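Side-chain contacts in transcriptional regulator URE2 (Saccharomyces cerevisiae, PDB 1K0D), which represses nitrogen catabolism genes by holding GATA-type transcriptional activators in the cytoplasm, and has glutathione-dependent peroxidase activity: residues Ile75-Gly78 against Met79-Ser83; Ser109-Leu112 against Ala113-Ser116; Ser149-Glu152 against Arg153-Glu157; Trp243-His246 against Met247-Pro251. One frame throughout, in Å; residues are numbered along the deposited sequence.

Interaction 1 (Ile75-Gly78 against Met79-Ser83); sequences IDHG and MDNLS
The turn of the beta hairpin that joins strands 73-76 and 82-85, at the edge of the thioredoxin-like sheet of the glutathione transferase fold, is tied by Asp76 and His77 to the residues that follow. A G1 beta bulge sits at the hairpin end, with Asp76 opposed by two successive residues, Asn81 and Leu82. Asp76 N donates to Leu82 O at 2.8 Å, and Asp76 O is gripped twice, by Met79 N (2.9 Å) and by Leu82 N (3.3 Å), which arrive from opposite faces of its carbonyl plane. Across the turn, His77 ND1 gives a nearly straight bond of 2.8 Å (176°) to Asn81 OD1, which lies in the imidazole plane while the amide itself stands almost perpendicular to the ring (83°). His77 NE2 is bonded to Thr21 OG1, so the ring is held at both nitrogens. With CG opposite the backbone N (chi1 -174°), the Asp76 carboxylate swings toward the turn and crosses the Met79 side chain at an angle: OD2 lies 3.4 Å from Met79 SD, and OD1 takes a weak bond from Met79 N. OD2 also forms a salt bridge with Lys97 of helix 87-102. The His77 bond to a carbonyl oxygen implies a proton on ND1, and the nearby lysine would be expected to favour the ionised form of Asp76.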
ATOM      1  N   ILE B  75      12.958  -4.561  11.961  1.00 24.38           N
ATOM      2  CA  ILE B  75      13.771  -5.752  11.969  1.00 26.83           C
ATOM      3  C   ILE B  75      13.182  -6.698  13.007  1.00 27.18           C
ATOM      4  O   ILE B  75      13.075  -6.359  14.185  1.00 26.84           O
ATOM      5  CB  ILE B  75      15.248  -5.443  12.297  1.00 26.81           C
ATOM      6  CG1 ILE B  75      15.833  -4.508  11.234  1.00 29.59           C
ATOM      7  CG2 ILE B  75      16.048  -6.732  12.323  1.00 27.74           C
ATOM      8  CD1 ILE B  75      17.340  -4.287  11.354  1.00 30.77           C
ATOM      9  N   ASP B  76      12.770  -7.873  12.547  1.00 26.21           N
ATOM     10  CA  ASP B  76      12.196  -8.885  13.417  1.00 29.87           C
ATOM     11  C   ASP B  76      13.361  -9.801  13.807  1.00 31.02           C
ATOM     12  O   ASP B  76      13.602 -10.814  13.157  1.00 31.18           O
ATOM     13  CB  ASP B  76      11.128  -9.669  12.648  1.00 30.66           C
ATOM     14  CG  ASP B  76      10.371 -10.645  13.529  1.00 34.21           C
ATOM     15  OD1 ASP B  76      11.002 -11.236  14.431  1.00 33.55           O
ATOM     16  OD2 ASP B  76       9.150 -10.835  13.307  1.00 32.26           O
ATOM     17  N   HIS B  77      14.086  -9.427  14.860  1.00 30.98           N
ATOM     18  CA  HIS B  77      15.249 -10.191  15.315  1.00 32.20           C
ATOM     19  C   HIS B  77      14.979 -11.666  15.534  1.00 32.94           C
ATOM     20  O   HIS B  77      15.792 -12.507  15.151  1.00 34.42           O
ATOM     21  CB  HIS B  77      15.816  -9.575  16.595  1.00 30.90           C
ATOM     22  CG  HIS B  77      16.220  -8.147  16.431  1.00 30.42           C
ATOM     23  ND1 HIS B  77      17.169  -7.748  15.514  1.00 29.14           N
ATOM     24  CD2 HIS B  77      15.762  -7.015  17.018  1.00 28.82           C
ATOM     25  CE1 HIS B  77      17.276  -6.432  15.541  1.00 29.58           C
ATOM     26  NE2 HIS B  77      16.433  -5.964  16.444  1.00 29.85           N
ATOM     27  N   GLY B  78      13.843 -11.977  16.150  1.00 33.24           N
ATOM     28  CA  GLY B  78      13.489 -13.363  16.398  1.00 33.61           C
ATOM     29  C   GLY B  78      13.424 -14.196  15.131  1.00 36.30           C
ATOM     30  O   GLY B  78      13.615 -15.415  15.168  1.00 37.17           O
ATOM     31  N   MET B  79      13.149 -13.553  14.002  1.00 36.11           N
ATOM     32  CA  MET B  79      13.073 -14.271  12.736  1.00 36.64           C
ATOM     33  C   MET B  79      14.336 -14.063  11.908  1.00 36.17           C
ATOM     34  O   MET B  79      14.282 -13.645  10.755  1.00 36.91           O
ATOM     35  CB  MET B  79      11.829 -13.840  11.949  1.00 36.75           C
ATOM     36  CG  MET B  79      10.514 -14.271  12.600  1.00 37.60           C
ATOM     37  SD  MET B  79       9.044 -13.840  11.627  1.00 41.38           S
ATOM     38  CE  MET B  79       8.916 -15.278  10.552  1.00 38.51           C
ATOM     39  N   ASP B  80      15.475 -14.362  12.524  1.00 37.10           N
ATOM     40  CA  ASP B  80      16.781 -14.240  11.885  1.00 37.71           C
ATOM     41  C   ASP B  80      17.012 -12.855  11.296  1.00 36.99           C
ATOM     42  O   ASP B  80      17.517 -12.710  10.185  1.00 36.06           O
ATOM     43  CB  ASP B  80      16.932 -15.299  10.790  1.00 41.38           C
ATOM     44  CG  ASP B  80      18.367 -15.432  10.307  1.00 45.59           C
ATOM     45  OD1 ASP B  80      18.612 -16.222   9.368  1.00 48.12           O
ATOM     46  OD2 ASP B  80      19.250 -14.750  10.875  1.00 47.35           O
ATOM     47  N   ASN B  81      16.647 -11.836  12.061  1.00 36.71           N
ATOM     48  CA  ASN B  81      16.811 -10.459  11.627  1.00 37.03           C
ATOM     49  C   ASN B  81      16.115 -10.192  10.302  1.00 34.48           C
ATOM     50  O   ASN B  81      16.674  -9.547   9.420  1.00 35.04           O
ATOM     51  CB  ASN B  81      18.293 -10.106  11.518  1.00 38.91           C
ATOM     52  CG  ASN B  81      18.989 -10.107  12.864  1.00 41.10           C
ATOM     53  OD1 ASN B  81      18.536  -9.463  13.806  1.00 42.09           O
ATOM     54  ND2 ASN B  81      20.102 -10.824  12.957  1.00 41.28           N
ATOM     55  N   LEU B  82      14.895 -10.701  10.169  1.00 33.64           N
ATOM     56  CA  LEU B  82      14.106 -10.488   8.960  1.00 31.10           C
ATOM     57  C   LEU B  82      13.769  -9.010   8.908  1.00 31.15           C
ATOM     58  O   LEU B  82      13.366  -8.422   9.911  1.00 29.50           O
ATOM     59  CB  LEU B  82      12.798 -11.282   9.008  1.00 30.31           C
ATOM     60  CG  LEU B  82      11.786 -10.948   7.903  1.00 28.44           C
ATOM     61  CD1 LEU B  82      12.314 -11.452   6.561  1.00 26.43           C
ATOM     62  CD2 LEU B  82      10.444 -11.587   8.218  1.00 26.78           C
ATOM     63  N   SER B  83      13.928  -8.411   7.739  1.00 30.79           N
ATOM     64  CA  SER B  83      13.630  -7.000   7.575  1.00 33.07           C
ATOM     65  C   SER B  83      12.342  -6.771   6.780  1.00 31.81           C
ATOM     66  O   SER B  83      12.174  -7.306   5.682  1.00 33.45           O
ATOM     67  CB  SER B  83      14.796  -6.310   6.868  1.00 34.59           C
ATOM     68  OG  SER B  83      14.436  -4.991   6.503  1.00 42.67           O
TER

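Interaction 2 (Ser109-Leu112 against Ala113-Ser116); sequences SDDL and ADQS
Backbone bonds between Asp111 or Leu112 and the residues four further on start helix 112-142, the first helix of the all-helical C-terminal domain. Gln115 N donates to Asp111 O at 2.9 Å, and Ser116 N to Leu112 O at 3.0 Å. Side-chain bonds complete this start. Asp111 is the N-cap: a chi1 of 177° carries its carboxylate away from its own N and forward over the first turn, where OD2 accepts from Asp114 N at 3.0 Å, met from above the carboxylate plane. Two residues before the cap, Ser109 OG accepts from Asp111 N (3.2 Å, 161°), an ST turn, and gives a weak bond to Asp114 OD1. Van der Waals contacts are close, with Ser109 OG 3.2 Å from Asp114 CB and Asp111 OD2 3.1 Å from Ala113 CB. Packing across the dimer involves Leu112, on Lys100 of the second subunit, and Ala113 and Ser116, both on Leu82 of that subunit. Charge sets a cost against the cap, since Asp111 OD2 and Asp114 OD2 are only 3.6 Å apart. The partial positive charge at the helix N-terminus, with the Asp114 N-H held by Asp111 OD2, probably offsets part of that repulsion, and the pairing of two acids may raise the proton affinity of one.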
ATOM      1  N   SER B 109      -8.373 -10.286  12.083  1.00 30.54           N
ATOM      2  CA  SER B 109      -9.505 -11.193  11.994  1.00 31.08           C
ATOM      3  C   SER B 109      -9.057 -12.529  11.428  1.00 32.35           C
ATOM      4  O   SER B 109      -8.165 -12.582  10.579  1.00 33.86           O
ATOM      5  CB  SER B 109     -10.597 -10.606  11.105  1.00 30.28           C
ATOM      6  OG  SER B 109     -11.709 -11.487  11.026  1.00 31.03           O
ATOM      7  N   ASP B 110      -9.674 -13.603  11.904  1.00 32.11           N
ATOM      8  CA  ASP B 110      -9.348 -14.938  11.429  1.00 34.21           C
ATOM      9  C   ASP B 110     -10.238 -15.295  10.240  1.00 33.14           C
ATOM     10  O   ASP B 110     -10.152 -16.393   9.697  1.00 33.78           O
ATOM     11  CB  ASP B 110      -9.551 -15.963  12.549  1.00 36.34           C
ATOM     12  CG  ASP B 110     -10.908 -15.827  13.224  1.00 39.98           C
ATOM     13  OD1 ASP B 110     -11.931 -15.702  12.515  1.00 42.77           O
ATOM     14  OD2 ASP B 110     -10.954 -15.851  14.471  1.00 41.18           O
ATOM     15  N   ASP B 111     -11.087 -14.352   9.840  1.00 32.95           N
ATOM     16  CA  ASP B 111     -12.020 -14.542   8.730  1.00 32.84           C
ATOM     17  C   ASP B 111     -11.528 -13.859   7.442  1.00 31.44           C
ATOM     18  O   ASP B 111     -11.280 -12.648   7.429  1.00 29.78           O
ATOM     19  CB  ASP B 111     -13.386 -13.990   9.135  1.00 35.36           C
ATOM     20  CG  ASP B 111     -14.404 -14.067   8.023  1.00 41.16           C
ATOM     21  OD1 ASP B 111     -14.779 -15.192   7.628  1.00 46.29           O
ATOM     22  OD2 ASP B 111     -14.838 -12.999   7.541  1.00 44.95           O
ATOM     23  N   LEU B 112     -11.389 -14.641   6.371  1.00 30.83           N
ATOM     24  CA  LEU B 112     -10.922 -14.128   5.081  1.00 30.82           C
ATOM     25  C   LEU B 112     -11.701 -12.907   4.617  1.00 28.24           C
ATOM     26  O   LEU B 112     -11.112 -11.931   4.157  1.00 26.17           O
ATOM     27  CB  LEU B 112     -11.012 -15.209   3.996  1.00 35.58           C
ATOM     28  CG  LEU B 112      -9.846 -16.189   3.803  1.00 39.61           C
ATOM     29  CD1 LEU B 112      -9.582 -16.971   5.077  1.00 42.41           C
ATOM     30  CD2 LEU B 112     -10.182 -17.144   2.660  1.00 41.02           C
ATOM     31  N   ALA B 113     -13.022 -12.971   4.734  1.00 25.62           N
ATOM     32  CA  ALA B 113     -13.885 -11.869   4.328  1.00 26.44           C
ATOM     33  C   ALA B 113     -13.538 -10.581   5.073  1.00 26.66           C
ATOM     34  O   ALA B 113     -13.433  -9.518   4.463  1.00 25.29           O
ATOM     35  CB  ALA B 113     -15.345 -12.229   4.565  1.00 26.60           C
ATOM     36  N   ASP B 114     -13.369 -10.680   6.390  1.00 27.29           N
ATOM     37  CA  ASP B 114     -13.027  -9.516   7.206  1.00 27.76           C
ATOM     38  C   ASP B 114     -11.623  -9.008   6.875  1.00 24.81           C
ATOM     39  O   ASP B 114     -11.407  -7.806   6.774  1.00 22.82           O
ATOM     40  CB  ASP B 114     -13.112  -9.863   8.696  1.00 31.16           C
ATOM     41  CG  ASP B 114     -14.543  -9.957   9.191  1.00 36.10           C
ATOM     42  OD1 ASP B 114     -14.748 -10.372  10.351  1.00 39.82           O
ATOM     43  OD2 ASP B 114     -15.463  -9.606   8.423  1.00 37.13           O
ATOM     44  N   GLN B 115     -10.678  -9.928   6.704  1.00 22.49           N
ATOM     45  CA  GLN B 115      -9.314  -9.540   6.371  1.00 23.55           C
ATOM     46  C   GLN B 115      -9.260  -8.741   5.076  1.00 23.16           C
ATOM     47  O   GLN B 115      -8.489  -7.789   4.976  1.00 24.53           O
ATOM     48  CB  GLN B 115      -8.409 -10.765   6.237  1.00 24.08           C
ATOM     49  CG  GLN B 115      -8.183 -11.524   7.530  1.00 25.19           C
ATOM     50  CD  GLN B 115      -7.326 -12.759   7.337  1.00 24.81           C
ATOM     51  OE1 GLN B 115      -7.084 -13.510   8.282  1.00 26.75           O
ATOM     52  NE2 GLN B 115      -6.857 -12.971   6.114  1.00 19.54           N
ATOM     53  N   SER B 116     -10.071  -9.120   4.089  1.00 22.53           N
ATOM     54  CA  SER B 116     -10.078  -8.405   2.815  1.00 24.47           C
ATOM     55  C   SER B 116     -10.645  -6.997   2.984  1.00 25.36           C
ATOM     56  O   SER B 116     -10.273  -6.079   2.249  1.00 26.85           O
ATOM     57  CB  SER B 116     -10.894  -9.166   1.764  1.00 25.80           C
ATOM     58  OG  SER B 116     -12.291  -9.021   1.977  1.00 30.14           O
TER

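Interaction 3 (Ser149-Glu152 against Arg153-Glu157); sequences SAVE and RYTDE
A chi1 of -54° in Thr155 sets OG1 beside the backbone N and opposite the carbonyl carbon, which swings the hydroxyl back over the preceding helical turn onto Val151 O. There OG1 donates at 2.7 Å from above the carbonyl plane, while Thr155 N reaches the same oxygen at 2.9 Å, almost in line with the C=O bond; one acceptor thus serves both donors of a single threonine. The Val151 and Thr155 side chains run alongside each other in the same direction, with Val151 CG1 3.7 Å from Thr155 OG1. Tyr154, whose chi1 of -64° likewise folds it toward the N-terminal side, brings ring atom CD1 to 3.1 Å from Ala150 O, the acceptor of its own N-H. The extended Arg153 chain rises beside that ring, laying CD over one face near the rim, and its NE makes a weak bond to Tyr154 OH. Towards solvent, Asp156 brings its carboxylate carbon CG to 3.0 Å from Glu152 O, the acceptor of its own N-H. All this belongs to one stretch of helix 148-176. Tyr154 packs against Gln135 and Ala136 of helix 112-142, and its OH is hydrogen-bonded to Gln135 NE2 of the second subunit; Phe139 of that subunit touches both Ala150 and Tyr154, placing this helix face at the dimer interface.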
ATOM      1  N   SER B 149      -2.355  25.961  -7.953  1.00 29.59           N
ATOM      2  CA  SER B 149      -3.164  24.912  -8.559  1.00 28.66           C
ATOM      3  C   SER B 149      -2.775  23.538  -8.022  1.00 28.08           C
ATOM      4  O   SER B 149      -3.620  22.655  -7.908  1.00 29.45           O
ATOM      5  CB  SER B 149      -3.037  24.943 -10.085  1.00 27.22           C
ATOM      6  OG  SER B 149      -1.687  24.852 -10.499  1.00 28.85           O
ATOM      7  N   ALA B 150      -1.501  23.362  -7.686  1.00 26.36           N
ATOM      8  CA  ALA B 150      -1.032  22.089  -7.150  1.00 26.08           C
ATOM      9  C   ALA B 150      -1.554  21.914  -5.722  1.00 27.32           C
ATOM     10  O   ALA B 150      -2.022  20.837  -5.351  1.00 25.97           O
ATOM     11  CB  ALA B 150       0.490  22.043  -7.164  1.00 25.34           C
ATOM     12  N   VAL B 151      -1.478  22.980  -4.930  1.00 27.09           N
ATOM     13  CA  VAL B 151      -1.949  22.937  -3.547  1.00 27.48           C
ATOM     14  C   VAL B 151      -3.418  22.552  -3.507  1.00 27.42           C
ATOM     15  O   VAL B 151      -3.808  21.649  -2.773  1.00 28.49           O
ATOM     16  CB  VAL B 151      -1.779  24.307  -2.838  1.00 26.58           C
ATOM     17  CG1 VAL B 151      -2.424  24.272  -1.442  1.00 24.29           C
ATOM     18  CG2 VAL B 151      -0.309  24.644  -2.721  1.00 25.78           C
ATOM     19  N   GLU B 152      -4.226  23.235  -4.308  1.00 28.21           N
ATOM     20  CA  GLU B 152      -5.660  22.970  -4.361  1.00 29.06           C
ATOM     21  C   GLU B 152      -5.983  21.545  -4.834  1.00 28.84           C
ATOM     22  O   GLU B 152      -6.908  20.913  -4.332  1.00 28.60           O
ATOM     23  CB  GLU B 152      -6.336  23.991  -5.281  1.00 31.32           C
ATOM     24  CG  GLU B 152      -7.841  23.842  -5.389  1.00 37.12           C
ATOM     25  CD  GLU B 152      -8.484  24.947  -6.220  1.00 41.02           C
ATOM     26  OE1 GLU B 152      -8.067  25.150  -7.383  1.00 42.90           O
ATOM     27  OE2 GLU B 152      -9.411  25.610  -5.708  1.00 44.05           O
ATOM     28  N   ARG B 153      -5.223  21.043  -5.800  1.00 28.35           N
ATOM     29  CA  ARG B 153      -5.455  19.692  -6.310  1.00 28.62           C
ATOM     30  C   ARG B 153      -5.344  18.658  -5.186  1.00 27.75           C
ATOM     31  O   ARG B 153      -6.246  17.853  -4.975  1.00 28.30           O
ATOM     32  CB  ARG B 153      -4.442  19.361  -7.413  1.00 26.81           C
ATOM     33  CG  ARG B 153      -4.416  17.902  -7.849  1.00 26.61           C
ATOM     34  CD  ARG B 153      -3.323  17.674  -8.877  1.00 27.14           C
ATOM     35  NE  ARG B 153      -3.080  16.256  -9.119  1.00 29.17           N
ATOM     36  CZ  ARG B 153      -3.918  15.445  -9.758  1.00 25.62           C
ATOM     37  NH1 ARG B 153      -5.065  15.908 -10.229  1.00 24.91           N
ATOM     38  NH2 ARG B 153      -3.601  14.171  -9.926  1.00 23.93           N
ATOM     39  N   TYR B 154      -4.240  18.696  -4.457  1.00 27.66           N
ATOM     40  CA  TYR B 154      -4.021  17.740  -3.385  1.00 26.72           C
ATOM     41  C   TYR B 154      -4.816  17.969  -2.108  1.00 26.20           C
ATOM     42  O   TYR B 154      -5.204  17.009  -1.435  1.00 26.71           O
ATOM     43  CB  TYR B 154      -2.526  17.654  -3.098  1.00 23.57           C
ATOM     44  CG  TYR B 154      -1.790  17.110  -4.292  1.00 26.01           C
ATOM     45  CD1 TYR B 154      -0.963  17.925  -5.063  1.00 22.32           C
ATOM     46  CD2 TYR B 154      -1.992  15.787  -4.707  1.00 26.37           C
ATOM     47  CE1 TYR B 154      -0.359  17.439  -6.223  1.00 23.47           C
ATOM     48  CE2 TYR B 154      -1.397  15.290  -5.864  1.00 25.25           C
ATOM     49  CZ  TYR B 154      -0.583  16.124  -6.616  1.00 24.42           C
ATOM     50  OH  TYR B 154      -0.004  15.639  -7.754  1.00 23.85           O
ATOM     51  N   THR B 155      -5.070  19.228  -1.770  1.00 25.51           N
ATOM     52  CA  THR B 155      -5.845  19.512  -0.571  1.00 27.01           C
ATOM     53  C   THR B 155      -7.278  19.023  -0.791  1.00 26.92           C
ATOM     54  O   THR B 155      -7.903  18.474   0.115  1.00 25.37           O
ATOM     55  CB  THR B 155      -5.851  21.007  -0.255  1.00 27.69           C
ATOM     56  OG1 THR B 155      -4.498  21.478  -0.185  1.00 30.19           O
ATOM     57  CG2 THR B 155      -6.525  21.254   1.083  1.00 30.58           C
ATOM     58  N   ASP B 156      -7.788  19.217  -2.004  1.00 26.67           N
ATOM     59  CA  ASP B 156      -9.133  18.768  -2.339  1.00 26.85           C
ATOM     60  C   ASP B 156      -9.214  17.246  -2.248  1.00 27.21           C
ATOM     61  O   ASP B 156     -10.193  16.701  -1.749  1.00 26.33           O
ATOM     62  CB  ASP B 156      -9.508  19.182  -3.759  1.00 27.56           C
ATOM     63  CG  ASP B 156      -9.844  20.648  -3.872  1.00 30.57           C
ATOM     64  OD1 ASP B 156     -10.106  21.105  -5.004  1.00 31.28           O
ATOM     65  OD2 ASP B 156      -9.850  21.342  -2.836  1.00 32.88           O
ATOM     66  N   GLU B 157      -8.183  16.566  -2.741  1.00 26.29           N
ATOM     67  CA  GLU B 157      -8.171  15.106  -2.715  1.00 26.85           C
ATOM     68  C   GLU B 157      -8.179  14.581  -1.286  1.00 26.26           C
ATOM     69  O   GLU B 157      -8.870  13.604  -0.984  1.00 26.85           O
ATOM     70  CB  GLU B 157      -6.956  14.561  -3.476  1.00 25.11           C
ATOM     71  CG  GLU B 157      -6.858  13.035  -3.505  1.00 28.02           C
ATOM     72  CD  GLU B 157      -8.066  12.354  -4.149  1.00 30.59           C
ATOM     73  OE1 GLU B 157      -8.149  11.109  -4.076  1.00 27.35           O
ATOM     74  OE2 GLU B 157      -8.928  13.054  -4.729  1.00 32.74           O
TER

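Interaction 4 (Trp243-His246 against Met247-Pro251); sequences WTKH and MMRRP
Trp243 and Met247, one turn apart on helix 238-248 of the glutathione transferase C-terminal domain, form a Met-aromatic contact that is the tightly packed half of this helix end. The methyl does the touching: Met247 CE sits over one face of the indole, 3.7 Å from the centroid of the five-membered ring and 17° off its normal, with Trp243 CE2 the closest ring atom at 3.6 Å. SD stands farther back above the same ring. A bend at chi3 (-89°) turns CE in over the face after an otherwise extended chain. The indole is held in turn by Trp243 NE1, bonded to Asp216, while Phe219, Leu207 and Asn223 pack around it; Val220, Leu217 and Trp206 lie on Met247. Next to this pair, Thr244 and Met248 run side by side, and Met248 reaches on to Val253 and Leu257 of helix 251-258.

The other side is looser and turns to solvent, where Arg249 is exposed. The extended Arg249 side chain runs back along the last turn, its guanidinium lying with one face over Lys245 O, and its terminal nitrogen NH2 coming to 3.6 Å from Lys245 CB. Lys245 NZ is bonded to Tyr241 OH. The backbone pattern frays here: Met248 N still makes a sound bond to Thr244 O at 2.9 Å, but Arg249 N has only weak bonds to Lys245 O and His246 O. Arg250, the N-cap residue of helix 251-258, forms a salt bridge with Glu40, and its CG lies 3.7 Å from His246 O.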
ATOM      1  N   TRP B 243     -14.104   9.043  16.209  1.00 29.46           N
ATOM      2  CA  TRP B 243     -13.325   7.861  15.878  1.00 27.42           C
ATOM      3  C   TRP B 243     -11.853   8.033  16.276  1.00 27.54           C
ATOM      4  O   TRP B 243     -11.292   7.206  16.995  1.00 29.82           O
ATOM      5  CB  TRP B 243     -13.486   7.650  14.374  1.00 29.04           C
ATOM      6  CG  TRP B 243     -12.721   6.562  13.726  1.00 26.14           C
ATOM      7  CD1 TRP B 243     -12.890   5.220  13.897  1.00 26.55           C
ATOM      8  CD2 TRP B 243     -11.781   6.718  12.663  1.00 26.57           C
ATOM      9  NE1 TRP B 243     -12.124   4.526  12.987  1.00 25.58           N
ATOM     10  CE2 TRP B 243     -11.434   5.424  12.217  1.00 26.41           C
ATOM     11  CE3 TRP B 243     -11.203   7.828  12.035  1.00 24.83           C
ATOM     12  CZ2 TRP B 243     -10.532   5.210  11.167  1.00 26.09           C
ATOM     13  CZ3 TRP B 243     -10.307   7.615  10.991  1.00 26.47           C
ATOM     14  CH2 TRP B 243      -9.984   6.316  10.567  1.00 25.75           C
ATOM     15  N   THR B 244     -11.234   9.115  15.819  1.00 27.15           N
ATOM     16  CA  THR B 244      -9.838   9.383  16.141  1.00 28.91           C
ATOM     17  C   THR B 244      -9.649   9.612  17.639  1.00 29.20           C
ATOM     18  O   THR B 244      -8.666   9.154  18.221  1.00 27.99           O
ATOM     19  CB  THR B 244      -9.315  10.630  15.398  1.00 30.56           C
ATOM     20  OG1 THR B 244      -9.699  10.560  14.022  1.00 34.47           O
ATOM     21  CG2 THR B 244      -7.790  10.701  15.481  1.00 30.59           C
ATOM     22  N   LYS B 245     -10.584  10.322  18.268  1.00 29.98           N
ATOM     23  CA  LYS B 245     -10.471  10.576  19.705  1.00 31.15           C
ATOM     24  C   LYS B 245     -10.592   9.311  20.539  1.00 29.72           C
ATOM     25  O   LYS B 245      -9.932   9.175  21.567  1.00 31.02           O
ATOM     26  CB  LYS B 245     -11.502  11.610  20.167  1.00 32.73           C
ATOM     27  CG  LYS B 245     -11.048  13.046  19.933  1.00 37.63           C
ATOM     28  CD  LYS B 245      -9.684  13.285  20.572  1.00 41.29           C
ATOM     29  CE  LYS B 245      -9.230  14.733  20.437  1.00 44.89           C
ATOM     30  NZ  LYS B 245     -10.048  15.665  21.267  1.00 46.36           N
ATOM     31  N   HIS B 246     -11.436   8.382  20.108  1.00 28.73           N
ATOM     32  CA  HIS B 246     -11.576   7.136  20.843  1.00 28.80           C
ATOM     33  C   HIS B 246     -10.222   6.437  20.841  1.00 28.01           C
ATOM     34  O   HIS B 246      -9.775   5.929  21.863  1.00 27.86           O
ATOM     35  CB  HIS B 246     -12.612   6.224  20.183  1.00 31.87           C
ATOM     36  CG  HIS B 246     -14.014   6.446  20.658  1.00 35.45           C
ATOM     37  ND1 HIS B 246     -14.395   6.255  21.969  1.00 37.70           N
ATOM     38  CD2 HIS B 246     -15.138   6.793  19.987  1.00 36.61           C
ATOM     39  CE1 HIS B 246     -15.693   6.472  22.084  1.00 37.60           C
ATOM     40  NE2 HIS B 246     -16.169   6.800  20.896  1.00 37.54           N
ATOM     41  N   MET B 247      -9.558   6.433  19.689  1.00 26.76           N
ATOM     42  CA  MET B 247      -8.262   5.772  19.567  1.00 26.49           C
ATOM     43  C   MET B 247      -7.148   6.492  20.332  1.00 26.84           C
ATOM     44  O   MET B 247      -6.305   5.849  20.958  1.00 26.66           O
ATOM     45  CB  MET B 247      -7.886   5.621  18.083  1.00 25.91           C
ATOM     46  CG  MET B 247      -8.879   4.767  17.273  1.00 24.16           C
ATOM     47  SD  MET B 247      -8.263   4.269  15.637  1.00 27.16           S
ATOM     48  CE  MET B 247      -8.815   5.668  14.632  1.00 26.95           C
ATOM     49  N   MET B 248      -7.154   7.820  20.285  1.00 27.39           N
ATOM     50  CA  MET B 248      -6.152   8.620  20.984  1.00 31.36           C
ATOM     51  C   MET B 248      -6.198   8.458  22.510  1.00 30.06           C
ATOM     52  O   MET B 248      -5.249   8.822  23.193  1.00 30.07           O
ATOM     53  CB  MET B 248      -6.316  10.106  20.629  1.00 33.59           C
ATOM     54  CG  MET B 248      -5.984  10.464  19.185  1.00 40.77           C
ATOM     55  SD  MET B 248      -4.209  10.639  18.877  1.00 50.49           S
ATOM     56  CE  MET B 248      -3.731   8.941  18.817  1.00 50.42           C
ATOM     57  N   ARG B 249      -7.292   7.913  23.042  1.00 30.14           N
ATOM     58  CA  ARG B 249      -7.407   7.725  24.489  1.00 30.38           C
ATOM     59  C   ARG B 249      -6.891   6.370  24.961  1.00 29.58           C
ATOM     60  O   ARG B 249      -6.799   6.124  26.166  1.00 28.55           O
ATOM     61  CB  ARG B 249      -8.860   7.880  24.943  1.00 33.47           C
ATOM     62  CG  ARG B 249      -9.469   9.211  24.565  1.00 37.44           C
ATOM     63  CD  ARG B 249     -10.805   9.438  25.239  1.00 41.93           C
ATOM     64  NE  ARG B 249     -11.377  10.707  24.799  1.00 47.36           N
ATOM     65  CZ  ARG B 249     -12.281  10.830  23.832  1.00 46.68           C
ATOM     66  NH1 ARG B 249     -12.736   9.754  23.201  1.00 45.79           N
ATOM     67  NH2 ARG B 249     -12.711  12.035  23.483  1.00 47.66           N
ATOM     68  N   ARG B 250      -6.559   5.487  24.023  1.00 27.17           N
ATOM     69  CA  ARG B 250      -6.059   4.165  24.389  1.00 26.68           C
ATOM     70  C   ARG B 250      -4.617   4.238  24.895  1.00 26.23           C
ATOM     71  O   ARG B 250      -3.757   4.880  24.286  1.00 26.99           O
ATOM     72  CB  ARG B 250      -6.157   3.217  23.190  1.00 27.61           C
ATOM     73  CG  ARG B 250      -7.578   3.067  22.639  1.00 28.02           C
ATOM     74  CD  ARG B 250      -7.586   2.161  21.431  1.00 27.84           C
ATOM     75  NE  ARG B 250      -7.077   0.832  21.764  1.00 30.09           N
ATOM     76  CZ  ARG B 250      -7.822  -0.163  22.240  1.00 28.63           C
ATOM     77  NH1 ARG B 250      -9.124   0.011  22.444  1.00 25.95           N
ATOM     78  NH2 ARG B 250      -7.263  -1.333  22.504  1.00 26.12           N
ATOM     79  N   PRO B 251      -4.332   3.576  26.021  1.00 27.25           N
ATOM     80  CA  PRO B 251      -2.976   3.603  26.572  1.00 27.72           C
ATOM     81  C   PRO B 251      -1.876   3.248  25.573  1.00 28.87           C
ATOM     82  O   PRO B 251      -0.904   4.001  25.412  1.00 28.10           O
ATOM     83  CB  PRO B 251      -3.058   2.611  27.727  1.00 27.86           C
ATOM     84  CG  PRO B 251      -4.448   2.824  28.224  1.00 27.77           C
ATOM     85  CD  PRO B 251      -5.250   2.861  26.929  1.00 27.94           C
TER

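Overall arrangement
The four contacts follow one another along the chain, each closing before the next opens. Interaction 1 belongs to the thioredoxin-like N-terminal domain; interactions 2, 3 and 4 lie in the helical C-terminal domain, at the start of helix 112-142, within helix 148-176 and at the end of helix 238-248. Within one subunit none touches another: the nearest atoms of interactions 3 and 4 are about 13 Å apart, and the centres of interactions 1 and 3, on opposite sides of the chain's centre, about 40 Å apart. Interactions 1 and 2 meet across the dimer, since Met79 and Leu82 of one subunit pack on Leu112 and Ser116 of the other. Interaction 3 also faces the second subunit, whereas interaction 4 stays within its own, so three local motifs help form the homodimer interface.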